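Local structure of DNA repair protein MmcB-related protein (Silicibacter pomeroyi, 3DNX) at residues Ser62-Asp65 and Phe66-Asp69; Met88-Ala92 and Glu93-Ala97; Ala70-Gln73 and Gly74-Trp78. The protein is of unknown function but, as a member of the MmcB-like family in the PDDEXK nuclease clan, is probably linked to DNA repair. All blocks are in the same frame, centred on the assembly; numbering follows the deposited sequence.

Interaction 1: residues Ser62-Asp65 and Phe66-Asp69; sequences SRAD and FQAD. With NA (sodium ion), chain C.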
loop_
_atom_site.group_PDB
_atom_site.type_symbol
_atom_site.label_atom_id
_atom_site.label_comp_id
_atom_site.label_asym_id
_atom_site.label_seq_id
_atom_site.Cartn_x
_atom_site.Cartn_y
_atom_site.Cartn_z
ATOM N N SER A 62 -19.801 17.615 9.760
ATOM C CA SER A 62 -20.600 18.649 10.436
ATOM C C SER A 62 -19.838 19.974 10.407
ATOM O O SER A 62 -18.626 19.984 10.296
ATOM C CB SER A 62 -20.816 18.275 11.921
ATOM O OG SER A 62 -22.160 17.946 12.212
ATOM N N ARG A 63 -20.544 21.085 10.569
ATOM C CA ARG A 63 -19.898 22.381 10.854
ATOM C C ARG A 63 -18.937 22.359 12.049
ATOM O O ARG A 63 -17.867 22.979 12.007
ATOM C CB ARG A 63 -20.951 23.435 11.131
ATOM C CG ARG A 63 -21.579 23.955 9.890
ATOM C CD ARG A 63 -22.377 25.169 10.198
ATOM N NE ARG A 63 -21.520 26.317 10.505
ATOM C CZ ARG A 63 -21.949 27.570 10.553
ATOM N NH1 ARG A 63 -23.222 27.850 10.315
ATOM N NH2 ARG A 63 -21.106 28.554 10.845
ATOM N N ALA A 64 -19.308 21.649 13.113
ATOM C CA ALA A 64 -18.418 21.511 14.301
ATOM C C ALA A 64 -17.130 20.771 13.930
ATOM O O ALA A 64 -16.041 21.137 14.394
ATOM C CB ALA A 64 -19.119 20.801 15.423
ATOM N N ASP A 65 -17.244 19.751 13.076
ATOM C CA ASP A 65 -16.094 19.021 12.623
ATOM C C ASP A 65 -15.121 19.976 11.924
ATOM O O ASP A 65 -13.891 19.845 12.055
ATOM C CB ASP A 65 -16.525 17.909 11.658
ATOM C CG ASP A 65 -15.545 16.775 11.601
ATOM O OD1 ASP A 65 -14.837 16.518 12.605
ATOM O OD2 ASP A 65 -15.495 16.108 10.550
ATOM N N PHE A 66 -15.677 20.925 11.166
ATOM C CA PHE A 66 -14.880 21.881 10.381
ATOM C C PHE A 66 -14.257 22.899 11.340
ATOM O O PHE A 66 -13.084 23.251 11.220
ATOM C CB PHE A 66 -15.765 22.551 9.288
ATOM C CG PHE A 66 -15.184 23.790 8.709
ATOM C CD1 PHE A 66 -14.017 23.744 7.998
ATOM C CD2 PHE A 66 -15.824 25.007 8.865
ATOM C CE1 PHE A 66 -13.456 24.924 7.482
ATOM C CE2 PHE A 66 -15.291 26.164 8.319
ATOM C CZ PHE A 66 -14.100 26.109 7.622
ATOM N N GLN A 67 -15.046 23.343 12.302
ATOM C CA GLN A 67 -14.576 24.275 13.312
ATOM C C GLN A 67 -13.337 23.755 14.077
ATOM O O GLN A 67 -12.410 24.517 14.366
ATOM C CB GLN A 67 -15.746 24.642 14.242
ATOM C CG GLN A 67 -16.867 25.418 13.488
ATOM C CD GLN A 67 -18.265 25.335 14.150
ATOM O OE1 GLN A 67 -18.404 24.889 15.293
ATOM N NE2 GLN A 67 -19.292 25.813 13.435
ATOM N N ALA A 68 -13.316 22.460 14.359
ATOM C CA ALA A 68 -12.178 21.790 15.002
ATOM C C ALA A 68 -10.902 21.640 14.125
ATOM O O ALA A 68 -9.819 21.439 14.658
ATOM C CB ALA A 68 -12.623 20.411 15.507
ATOM N N ASP A 69 -11.015 21.727 12.801
ATOM C CA ASP A 69 -9.839 21.627 11.899
ATOM C C ASP A 69 -9.264 23.048 11.568
ATOM O O ASP A 69 -8.878 23.322 10.413
ATOM C CB ASP A 69 -10.261 20.912 10.604
ATOM C CG ASP A 69 -9.268 19.813 10.125
ATOM O OD1 ASP A 69 -8.280 19.452 10.813
ATOM O OD2 ASP A 69 -9.530 19.269 9.023
HETATM NA NA NA C . -13.961 14.280 10.182
HETATM O O HOH W 1 -13.616 14.346 12.480
HETATM O O HOH W 2 -13.431 12.203 9.555
HETATM O O HOH W 3 -11.908 15.357 9.915
#

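Interaction 2: residues Met88-Ala92 and Glu93-Ala97; sequences MEFPA and ELLPA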
loop_
_atom_site.group_PDB
_atom_site.type_symbol
_atom_site.label_atom_id
_atom_site.label_comp_id
_atom_site.label_asym_id
_atom_site.label_seq_id
_atom_site.Cartn_x
_atom_site.Cartn_y
_atom_site.Cartn_z
HETATM N N MSE A 88 -24.097 16.869 1.143
HETATM C CA MSE A 88 -24.978 17.879 0.549
HETATM C C MSE A 88 -25.733 18.732 1.572
HETATM O O MSE A 88 -26.384 19.733 1.190
HETATM C CB MSE A 88 -25.957 17.218 -0.443
HETATM C CG MSE A 88 -26.996 16.254 0.165
HETATM SE SE MSE A 88 -27.966 15.094 -1.144
HETATM C CE MSE A 88 -29.113 14.213 0.193
ATOM N N GLU A 89 -25.691 18.348 2.858
ATOM C CA GLU A 89 -26.322 19.135 3.945
ATOM C C GLU A 89 -25.365 20.184 4.519
ATOM O O GLU A 89 -25.790 21.093 5.213
ATOM C CB GLU A 89 -26.761 18.240 5.107
ATOM C CG GLU A 89 -28.079 17.507 4.937
ATOM C CD GLU A 89 -28.694 17.132 6.286
ATOM O OE1 GLU A 89 -28.185 16.201 6.949
ATOM O OE2 GLU A 89 -29.670 17.794 6.691
ATOM N N PHE A 90 -24.072 20.043 4.231
ATOM C CA PHE A 90 -23.041 20.980 4.704
ATOM C C PHE A 90 -23.125 22.366 4.005
ATOM O O PHE A 90 -23.346 22.441 2.790
ATOM C CB PHE A 90 -21.651 20.355 4.528
ATOM C CG PHE A 90 -20.547 21.105 5.230
ATOM C CD1 PHE A 90 -20.063 20.667 6.460
ATOM C CD2 PHE A 90 -20.010 22.256 4.681
ATOM C CE1 PHE A 90 -19.042 21.364 7.126
ATOM C CE2 PHE A 90 -18.993 22.981 5.347
ATOM C CZ PHE A 90 -18.514 22.522 6.577
ATOM N N PRO A 91 -22.945 23.476 4.766
ATOM C CA PRO A 91 -22.907 24.833 4.166
ATOM C C PRO A 91 -21.543 25.068 3.483
ATOM O O PRO A 91 -20.647 25.740 4.024
ATOM C CB PRO A 91 -23.122 25.763 5.399
ATOM C CG PRO A 91 -22.464 25.018 6.454
ATOM C CD PRO A 91 -22.754 23.549 6.226
ATOM N N ALA A 92 -21.394 24.479 2.292
ATOM C CA ALA A 92 -20.150 24.481 1.549
ATOM C C ALA A 92 -19.523 25.860 1.273
ATOM O O ALA A 92 -18.300 25.960 1.147
ATOM C CB ALA A 92 -20.356 23.692 0.176
ATOM N N GLU A 93 -20.332 26.910 1.200
ATOM C CA GLU A 93 -19.850 28.282 0.962
ATOM C C GLU A 93 -18.956 28.824 2.061
ATOM O O GLU A 93 -18.199 29.762 1.847
ATOM C CB GLU A 93 -21.024 29.245 0.759
ATOM C CG GLU A 93 -21.672 29.144 -0.644
ATOM C CD GLU A 93 -22.826 30.046 -0.909
ATOM O OE1 GLU A 93 -23.207 30.959 -0.087
ATOM O OE2 GLU A 93 -23.415 29.871 -2.005
ATOM N N LEU A 94 -19.081 28.246 3.238
ATOM C CA LEU A 94 -18.266 28.624 4.406
ATOM C C LEU A 94 -16.869 28.053 4.357
ATOM O O LEU A 94 -16.021 28.492 5.107
ATOM C CB LEU A 94 -18.962 28.189 5.702
ATOM C CG LEU A 94 -20.342 28.850 5.924
ATOM C CD1 LEU A 94 -20.798 28.610 7.370
ATOM C CD2 LEU A 94 -20.425 30.365 5.582
ATOM N N LEU A 95 -16.617 27.066 3.485
ATOM C CA LEU A 95 -15.269 26.500 3.391
ATOM C C LEU A 95 -14.330 27.512 2.669
ATOM O O LEU A 95 -14.780 28.311 1.826
ATOM C CB LEU A 95 -15.262 25.158 2.692
ATOM C CG LEU A 95 -16.101 24.060 3.312
ATOM C CD1 LEU A 95 -16.394 22.825 2.320
ATOM C CD2 LEU A 95 -15.414 23.602 4.585
ATOM N N PRO A 96 -13.030 27.479 3.013
ATOM C CA PRO A 96 -12.034 28.357 2.364
ATOM C C PRO A 96 -12.112 28.289 0.816
ATOM O O PRO A 96 -12.111 27.188 0.231
ATOM C CB PRO A 96 -10.708 27.794 2.833
ATOM C CG PRO A 96 -11.000 27.061 4.099
ATOM C CD PRO A 96 -12.444 26.622 4.047
ATOM N N ALA A 97 -12.150 29.455 0.186
ATOM C CA ALA A 97 -12.306 29.570 -1.251
ATOM C C ALA A 97 -11.181 28.911 -2.039
ATOM O O ALA A 97 -11.409 28.430 -3.146
ATOM C CB ALA A 97 -12.374 31.028 -1.616
HETATM O O HOH W 4 -16.131 27.367 -0.334
#

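Interaction 3: residues Ala70-Gln73 and Gly74-Trp78; sequences AKWQ and GYLEW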
loop_
_atom_site.group_PDB
_atom_site.type_symbol
_atom_site.label_atom_id
_atom_site.label_comp_id
_atom_site.label_asym_id
_atom_site.label_seq_id
_atom_site.Cartn_x
_atom_site.Cartn_y
_atom_site.Cartn_z
ATOM N N ALA A 70 -9.206 23.914 12.578
ATOM C CA ALA A 70 -8.710 25.313 12.447
ATOM C C ALA A 70 -7.267 25.462 11.916
ATOM O O ALA A 70 -6.955 26.426 11.213
ATOM C CB ALA A 70 -8.853 26.051 13.776
ATOM N N LYS A 71 -6.403 24.497 12.230
ATOM C CA LYS A 71 -5.010 24.504 11.751
ATOM C C LYS A 71 -4.836 23.783 10.388
ATOM O O LYS A 71 -3.731 23.345 10.078
ATOM C CB LYS A 71 -4.065 23.865 12.798
ATOM C CG LYS A 71 -4.217 24.377 14.238
ATOM C CD LYS A 71 -3.888 25.880 14.390
ATOM C CE LYS A 71 -3.972 26.322 15.851
ATOM N NZ LYS A 71 -3.034 27.435 16.226
ATOM N N TRP A 72 -5.909 23.712 9.584
ATOM C CA TRP A 72 -5.917 22.985 8.306
ATOM C C TRP A 72 -4.849 23.485 7.339
ATOM O O TRP A 72 -4.390 22.731 6.487
ATOM C CB TRP A 72 -7.309 23.058 7.606
ATOM C CG TRP A 72 -7.669 24.438 7.158
ATOM C CD1 TRP A 72 -8.294 25.409 7.893
ATOM C CD2 TRP A 72 -7.391 25.024 5.877
ATOM N NE1 TRP A 72 -8.399 26.573 7.156
ATOM C CE2 TRP A 72 -7.855 26.366 5.916
ATOM C CE3 TRP A 72 -6.761 24.564 4.722
ATOM C CZ2 TRP A 72 -7.717 27.245 4.832
ATOM C CZ3 TRP A 72 -6.633 25.434 3.636
ATOM C CH2 TRP A 72 -7.119 26.754 3.695
ATOM N N GLN A 73 -4.497 24.762 7.417
ATOM C CA GLN A 73 -3.431 25.260 6.545
ATOM C C GLN A 73 -2.109 24.480 6.745
ATOM O O GLN A 73 -1.305 24.427 5.828
ATOM C CB GLN A 73 -3.237 26.750 6.679
ATOM C CG GLN A 73 -4.196 27.499 5.761
ATOM C CD GLN A 73 -4.502 28.874 6.241
ATOM O OE1 GLN A 73 -4.145 29.861 5.600
ATOM N NE2 GLN A 73 -5.172 28.963 7.389
ATOM N N GLY A 74 -1.941 23.847 7.911
ATOM C CA GLY A 74 -0.789 22.981 8.182
ATOM C C GLY A 74 -0.723 21.712 7.365
ATOM O O GLY A 74 0.358 21.098 7.252
ATOM N N TYR A 75 -1.858 21.295 6.802
ATOM C CA TYR A 75 -1.860 20.165 5.893
ATOM C C TYR A 75 -1.264 20.483 4.522
ATOM O O TYR A 75 -0.846 19.581 3.809
ATOM C CB TYR A 75 -3.258 19.616 5.661
ATOM C CG TYR A 75 -4.000 19.114 6.867
ATOM C CD1 TYR A 75 -5.237 19.658 7.206
ATOM C CD2 TYR A 75 -3.507 18.067 7.647
ATOM C CE1 TYR A 75 -5.964 19.191 8.288
ATOM C CE2 TYR A 75 -4.237 17.589 8.759
ATOM C CZ TYR A 75 -5.457 18.163 9.071
ATOM O OH TYR A 75 -6.210 17.735 10.141
ATOM N N LEU A 76 -1.235 21.753 4.147
ATOM C CA LEU A 76 -0.830 22.146 2.794
ATOM C C LEU A 76 0.573 21.689 2.360
ATOM O O LEU A 76 0.780 21.274 1.207
ATOM C CB LEU A 76 -0.985 23.671 2.652
ATOM C CG LEU A 76 -2.447 24.172 2.749
ATOM C CD1 LEU A 76 -2.577 25.652 2.353
ATOM C CD2 LEU A 76 -3.375 23.296 1.893
ATOM N N GLU A 77 1.531 21.786 3.279
ATOM C CA GLU A 77 2.897 21.411 3.010
ATOM C C GLU A 77 3.096 19.905 2.850
ATOM O O GLU A 77 4.196 19.458 2.538
ATOM C CB GLU A 77 3.828 21.953 4.112
ATOM C CG GLU A 77 3.615 21.403 5.538
ATOM C CD GLU A 77 4.812 21.696 6.428
ATOM O OE1 GLU A 77 5.937 21.800 5.877
ATOM O OE2 GLU A 77 4.645 21.819 7.666
ATOM N N TRP A 78 2.048 19.122 3.072
ATOM C CA TRP A 78 2.145 17.667 2.990
ATOM C C TRP A 78 1.412 17.084 1.794
ATOM O O TRP A 78 1.191 15.876 1.767
ATOM C CB TRP A 78 1.610 17.043 4.278
ATOM C CG TRP A 78 2.386 17.475 5.455
ATOM C CD1 TRP A 78 1.982 18.333 6.430
ATOM C CD2 TRP A 78 3.741 17.110 5.772
ATOM N NE1 TRP A 78 2.998 18.518 7.348
ATOM C CE2 TRP A 78 4.086 17.781 6.966
ATOM C CE3 TRP A 78 4.696 16.283 5.158
ATOM C CZ2 TRP A 78 5.324 17.638 7.565
ATOM C CZ3 TRP A 78 5.917 16.135 5.750
ATOM C CH2 TRP A 78 6.234 16.819 6.944
#

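Interaction 1: residues Ser62-Asp65 and Phe66-Asp69
Gln67 lies over the backbone of Arg63, one turn back on the short helix 63-68. With its CG anti to the carbonyl carbon (chi1 -65°) and the rest of the chain extended, the Gln67 amide runs back past the Arg63 carbonyl, CG coming within 3.0 Å of Arg63 O. Its NE2 ends 3.7 Å from Arg63 CB and about as far from the guanidinium nitrogen NE. The amide and guanidinium planes stand 76° apart, and the two groups touch without a hydrogen bond. Arg63 O accepts Gln67 N at 2.9 Å and, weakly, Phe66 N, which also bonds Ser62 O; Ala68 N bonds to Ala64 O. The CG of Phe66 is anti to the backbone N (chi1 163°), and this torsion sends the ring away from the first turn to meet Trp84 edge-to-face.

The Asp65 carboxylate leaves the helix toward the sodium ion. Its OD2 binds the sodium at 2.4 Å and also accepts the backbone N-H of Ser61, while OD1 receives a hydrogen bond from water 1, itself a sodium ligand. Three waters and the carbonyl oxygen of Cys59 complete the observed metal shell. The carboxylate is thus gripped through both oxygens, and its negative charge probably helps offset that of the cation beside the helix start.

Interaction 2: residues Met88-Ala92 and Glu93-Ala97
Leu95 crosses the Phe90 ring obliquely, its CG 3.7 Å from Phe90 CE2 and its CD2 methyl reaching both CE2 and CZ. Phe90 has CG anti to its own nitrogen (chi1 -168°), which swings the ring forward along the chain to meet Leu95. Pro91 CD lies over one face of that ring, offset toward the rim, and Ala92 CA sits at its edge in the ring plane. A second apolar pair is made by Pro91 and Leu94, again at a slant, with the proline CG 4.1 Å from Leu94 CD1.

Two backbone bonds hold these side chains in place: Leu94 N to Pro91 O and Leu95 N to Ala92 O, both 3.1 Å long. Each donor stands above its carbonyl plane, by 58° in the second bond, and water 4 donates to Ala92 O and Leu95 O. Leu95 also packs on Phe66, Trp84 and Leu101. With an alanine at Leu95, CG and both methyls would be gone, and a gap is likely to open beside the Phe90 ring. Successive bonds from residue i+3 to residue i mark a short 3-10 turn, entered through an inverse gamma turn centred on Pro91, in the loop joining strands 81-86 and 100-104.

Interaction 3: residues Ala70-Gln73 and Gly74-Trp78
Trp72 and Tyr75 provide the closest apolar side-chain pairing, Trp72 CB resting 4.0 Å from Tyr75 CD1. The tyrosine ring also passes alongside the backbone of Trp72, with CD1 3.3 Å from Trp72 O and 3.6 Å from Trp72 CA. In a looser touch, the six-membered ring of the indole meets Leu76, CZ3 to CD1 at 4.3 Å. The indole is set by a chi1 of 66°, which places CG between the backbone N and the carbonyl carbon and brings one ring face beneath Gln73 CG.

The hydrogen bonds between 70-73 and 74-78 all join backbone groups. Gly74 N bonds to Lys71 O, Tyr75 N to Trp72 O and Leu76 N to Gln73 O, each spanning three residues as in a 3-10 turn. The donors rise progressively out of the carbonyl planes, from 39° in the first bond to 61° in the third.

Around this turn, Tyr75 OH hydrogen-bonds Asp69 OD1, earlier in the chain. Trp72 meets Trp84 edge-to-face and Tyr82 at a shallow angle, both on strand 81-86, while Glu77 and Trp78 contact Arg124 of helix 122-144 through a salt bridge and a cation-pi contact. The connection between helix 63-68 and strand 81-86 thereby packs against that strand and the long helix.

In the fold
Along the chain the order is interaction 1, then interaction 3, then interaction 2. The first two follow directly on one another within the beta-alpha-beta unit of strand 54-59, helix 63-68 and strand 81-86; interaction 2 lies in the next loop, before strand 100-104. The centres of interactions 1 and 2 are about 11 Å apart, and Phe66 packs against Leu95. Interactions 1 and 3, about 15 Å apart, meet through Asp69 and Tyr75, whereas interactions 2 and 3, about 18 Å apart, touch at Pro96 and Trp72. Trp84 of strand 81-86 is a partner of all three, so packing over this strand links them to the sodium-bearing helix start.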